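Local coordinates for virulence protein STM3117 (Salmonella enterica subsp. enterica serovar Typhimurium, PDB 3HUH) that promotes replication of the bacterium inside host macrophages and may take part in the biosynthesis and modification of the peptidoglycan layer of its cell wall, at residues A[31-41]-A[130-138]. Numbering follows the deposited sequence.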
loop_
_atom_site.group_PDB
_atom_site.type_symbol
_atom_site.label_atom_id
_atom_site.label_comp_id
_atom_site.label_asym_id
_atom_site.label_seq_id
_atom_site.Cartn_x
_atom_site.Cartn_y
_atom_site.Cartn_z
ATOM N N VAL A 31 11.113 -0.382 7.962
ATOM C CA VAL A 31 11.951 0.801 8.120
ATOM C C VAL A 31 13.194 0.603 8.983
ATOM O O VAL A 31 13.263 -0.323 9.794
ATOM C CB VAL A 31 11.107 1.960 8.707
ATOM C CG1 VAL A 31 9.932 2.259 7.784
ATOM C CG2 VAL A 31 10.600 1.590 10.092
ATOM N N SER A 32 14.179 1.480 8.806
ATOM C CA SER A 32 15.407 1.380 9.590
ATOM C C SER A 32 15.188 1.811 11.040
ATOM O O SER A 32 15.726 1.198 11.967
ATOM C CB SER A 32 16.526 2.216 8.949
ATOM O OG SER A 32 16.198 3.593 8.896
ATOM N N ASP A 33 14.385 2.852 11.237
ATOM C CA ASP A 33 14.109 3.352 12.580
ATOM C C ASP A 33 12.653 3.799 12.730
ATOM O O ASP A 33 12.248 4.834 12.198
ATOM C CB ASP A 33 15.036 4.523 12.904
ATOM C CG ASP A 33 14.945 4.944 14.355
ATOM O OD1 ASP A 33 15.494 4.226 15.219
ATOM O OD2 ASP A 33 14.309 5.977 14.637
ATOM N N ILE A 34 11.877 3.015 13.467
ATOM C CA ILE A 34 10.473 3.322 13.675
ATOM C C ILE A 34 10.242 4.717 14.267
ATOM O O ILE A 34 9.343 5.430 13.823
ATOM C CB ILE A 34 9.804 2.223 14.544
ATOM C CG1 ILE A 34 9.584 0.973 13.681
ATOM C CG2 ILE A 34 8.494 2.730 15.138
ATOM C CD1 ILE A 34 8.938 -0.199 14.397
ATOM N N SER A 35 11.054 5.120 15.244
ATOM C CA SER A 35 10.886 6.443 15.851
ATOM C C SER A 35 10.957 7.559 14.812
ATOM O O SER A 35 10.133 8.479 14.806
ATOM C CB SER A 35 11.951 6.686 16.928
ATOM O OG SER A 35 11.736 5.843 18.044
ATOM N N THR A 36 11.950 7.471 13.934
ATOM C CA THR A 36 12.144 8.466 12.887
ATOM C C THR A 36 10.982 8.468 11.894
ATOM O O THR A 36 10.522 9.525 11.455
ATOM C CB THR A 36 13.457 8.200 12.132
ATOM O OG1 THR A 36 14.549 8.203 13.063
ATOM C CG2 THR A 36 13.691 9.261 11.085
ATOM N N THR A 37 10.513 7.275 11.547
ATOM C CA THR A 37 9.402 7.125 10.618
ATOM C C THR A 37 8.139 7.729 11.213
ATOM O O THR A 37 7.410 8.467 10.539
ATOM C CB THR A 37 9.178 5.632 10.294
ATOM O OG1 THR A 37 10.286 5.146 9.530
ATOM C CG2 THR A 37 7.893 5.425 9.508
ATOM N N ILE A 38 7.886 7.427 12.482
ATOM C CA ILE A 38 6.703 7.942 13.156
ATOM C C ILE A 38 6.707 9.467 13.167
ATOM O O ILE A 38 5.699 10.101 12.848
ATOM C CB ILE A 38 6.609 7.386 14.603
ATOM C CG1 ILE A 38 6.194 5.905 14.553
ATOM C CG2 ILE A 38 5.610 8.211 15.430
ATOM C CD1 ILE A 38 6.090 5.216 15.917
ATOM N N ARG A 39 7.840 10.062 13.523
ATOM C CA ARG A 39 7.921 11.518 13.555
ATOM C C ARG A 39 7.572 12.144 12.208
ATOM O O ARG A 39 6.860 13.145 12.145
ATOM C CB ARG A 39 9.311 11.972 14.006
ATOM C CG ARG A 39 9.496 11.979 15.514
ATOM C CD ARG A 39 10.772 12.720 15.912
ATOM N NE ARG A 39 10.765 13.114 17.321
ATOM C CZ ARG A 39 10.762 12.265 18.344
ATOM N NH1 ARG A 39 10.767 10.955 18.130
ATOM N NH2 ARG A 39 10.757 12.730 19.587
ATOM N N PHE A 40 8.060 11.547 11.126
ATOM C CA PHE A 40 7.777 12.062 9.791
ATOM C C PHE A 40 6.286 11.983 9.446
ATOM O O PHE A 40 5.673 12.991 9.073
ATOM C CB PHE A 40 8.571 11.282 8.738
ATOM C CG PHE A 40 8.254 11.685 7.321
ATOM C CD1 PHE A 40 8.807 12.840 6.771
ATOM C CD2 PHE A 40 7.390 10.918 6.540
ATOM C CE1 PHE A 40 8.508 13.222 5.459
ATOM C CE2 PHE A 40 7.080 11.290 5.225
ATOM C CZ PHE A 40 7.642 12.446 4.682
ATOM N N TYR A 41 5.695 10.798 9.582
ATOM C CA TYR A 41 4.286 10.651 9.237
ATOM C C TYR A 41 3.340 11.446 10.127
ATOM O O TYR A 41 2.302 11.926 9.663
ATOM C CB TYR A 41 3.894 9.165 9.182
ATOM C CG TYR A 41 4.414 8.491 7.926
ATOM C CD1 TYR A 41 5.671 7.890 7.901
ATOM C CD2 TYR A 41 3.679 8.524 6.737
ATOM C CE1 TYR A 41 6.190 7.340 6.725
ATOM C CE2 TYR A 41 4.191 7.983 5.553
ATOM C CZ TYR A 41 5.445 7.396 5.552
ATOM O OH TYR A 41 5.954 6.890 4.375
ATOM N N ILE A 130 7.145 13.600 -2.418
ATOM C CA ILE A 130 8.192 13.794 -1.417
ATOM C C ILE A 130 8.685 12.403 -1.040
ATOM O O ILE A 130 8.172 11.396 -1.538
ATOM C CB ILE A 130 7.682 14.519 -0.140
ATOM C CG1 ILE A 130 6.529 13.736 0.497
ATOM C CG2 ILE A 130 7.250 15.938 -0.487
ATOM C CD1 ILE A 130 6.019 14.328 1.788
ATOM N N ARG A 131 9.690 12.336 -0.181
ATOM C CA ARG A 131 10.209 11.049 0.249
ATOM C C ARG A 131 10.215 10.972 1.758
ATOM O O ARG A 131 10.427 11.979 2.438
ATOM C CB ARG A 131 11.631 10.827 -0.263
ATOM C CG ARG A 131 11.700 10.545 -1.748
ATOM C CD ARG A 131 13.087 10.127 -2.185
ATOM N NE ARG A 131 13.158 10.056 -3.641
ATOM C CZ ARG A 131 12.583 9.114 -4.381
ATOM N NH1 ARG A 131 11.895 8.136 -3.803
ATOM N NH2 ARG A 131 12.676 9.166 -5.703
ATOM N N ASP A 132 9.975 9.779 2.291
ATOM C CA ASP A 132 9.997 9.627 3.734
ATOM C C ASP A 132 11.440 9.345 4.160
ATOM O O ASP A 132 12.336 9.288 3.317
ATOM C CB ASP A 132 8.997 8.544 4.196
ATOM C CG ASP A 132 9.464 7.119 3.942
ATOM O OD1 ASP A 132 10.528 6.892 3.331
ATOM O OD2 ASP A 132 8.730 6.204 4.376
ATOM N N PRO A 133 11.689 9.185 5.465
ATOM C CA PRO A 133 13.052 8.927 5.950
ATOM C C PRO A 133 13.831 7.779 5.322
ATOM O O PRO A 133 15.069 7.812 5.281
ATOM C CB PRO A 133 12.845 8.731 7.446
ATOM C CG PRO A 133 11.733 9.672 7.738
ATOM C CD PRO A 133 10.771 9.383 6.600
ATOM N N ASP A 134 13.119 6.773 4.823
ATOM C CA ASP A 134 13.774 5.616 4.225
ATOM C C ASP A 134 13.874 5.685 2.709
ATOM O O ASP A 134 14.441 4.798 2.083
ATOM C CB ASP A 134 13.051 4.335 4.650
ATOM C CG ASP A 134 13.224 4.034 6.130
ATOM O OD1 ASP A 134 14.198 3.337 6.492
ATOM O OD2 ASP A 134 12.399 4.515 6.937
ATOM N N GLY A 135 13.328 6.742 2.116
ATOM C CA GLY A 135 13.399 6.878 0.674
ATOM C C GLY A 135 12.144 6.443 -0.064
ATOM O O GLY A 135 12.108 6.467 -1.296
ATOM N N ASN A 136 11.118 6.027 0.675
ATOM C CA ASN A 136 9.872 5.628 0.035
ATOM C C ASN A 136 9.323 6.858 -0.682
ATOM O O ASN A 136 9.455 7.987 -0.190
ATOM C CB ASN A 136 8.847 5.155 1.072
ATOM C CG ASN A 136 9.286 3.894 1.802
ATOM O OD1 ASN A 136 9.220 3.821 3.030
ATOM N ND2 ASN A 136 9.725 2.898 1.052
ATOM N N LEU A 137 8.724 6.648 -1.847
ATOM C CA LEU A 137 8.150 7.761 -2.592
ATOM C C LEU A 137 6.718 7.963 -2.115
ATOM O O LEU A 137 5.910 7.025 -2.121
ATOM C CB LEU A 137 8.163 7.473 -4.093
ATOM C CG LEU A 137 7.650 8.614 -4.980
ATOM C CD1 LEU A 137 8.584 9.821 -4.877
ATOM C CD2 LEU A 137 7.553 8.131 -6.413
ATOM N N ILE A 138 6.415 9.184 -1.689
ATOM C CA ILE A 138 5.081 9.509 -1.210
ATOM C C ILE A 138 4.460 10.551 -2.128
ATOM O O ILE A 138 4.970 11.661 -2.265
ATOM C CB ILE A 138 5.123 10.060 0.230
ATOM C CG1 ILE A 138 5.835 9.060 1.151
ATOM C CG2 ILE A 138 3.709 10.346 0.714
ATOM C CD1 ILE A 138 5.218 7.669 1.180
HETATM O O HOH W 1 13.282 4.843 9.461
HETATM O O HOH W 2 10.210 5.973 6.812
#
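Asp134 accepts from Ser32 just before helix 34-43, and Asp132 from Tyr41 further along it. The helix packs on the sheet of strands 21-31, 64-70, 56-61 and 48-52; the turn bearing both aspartates joins strands 123-131 and 137-142 of the second sheet, and both sheets run 1-4-3-2, as in the two βαβββ modules of the vicinal oxygen chelate fold. Asp134 OD1 accepts from the backbone N of Ser32 at 3.0 Å, on the syn side and nearly straight (164°), while OD2 accepts hydrogen bonds from two bridging waters. One water also accepts from Asp33 N and pairs with Thr37 OG1; the other pairs with the same hydroxyl and donates a weak bond to Asp132 OD2, so solvent joins the helix to both aspartates. At the helix N-cap, Asp33 OD2 takes Thr36 N at 2.9 Å and Thr36 OG1 from opposite faces of its plane.

The OD1 of Asp132 serves its own loop. With chi1 at 76°, its CG lies between the backbone N and the carbonyl carbon, and OD1 accepts from Asp134 N, an Asx turn, and from Asn136 N at 2.9 Å, one above each carboxylate face. A backbone bond from Gly135 N to Asp132 O at 3.0 Å closes the type I turn Asp132-Gly135.

Phe40 supplies the apolar part: Pro133 CD and Asp132 CA lie over one ring face, each 3.9 Å from the centroid, and Ile130 CD1 meets the edge. The buried Tyr41 donates from OH to Asp132 OD2 at 2.9 Å, on the anti side and 29° out of the carboxylate plane.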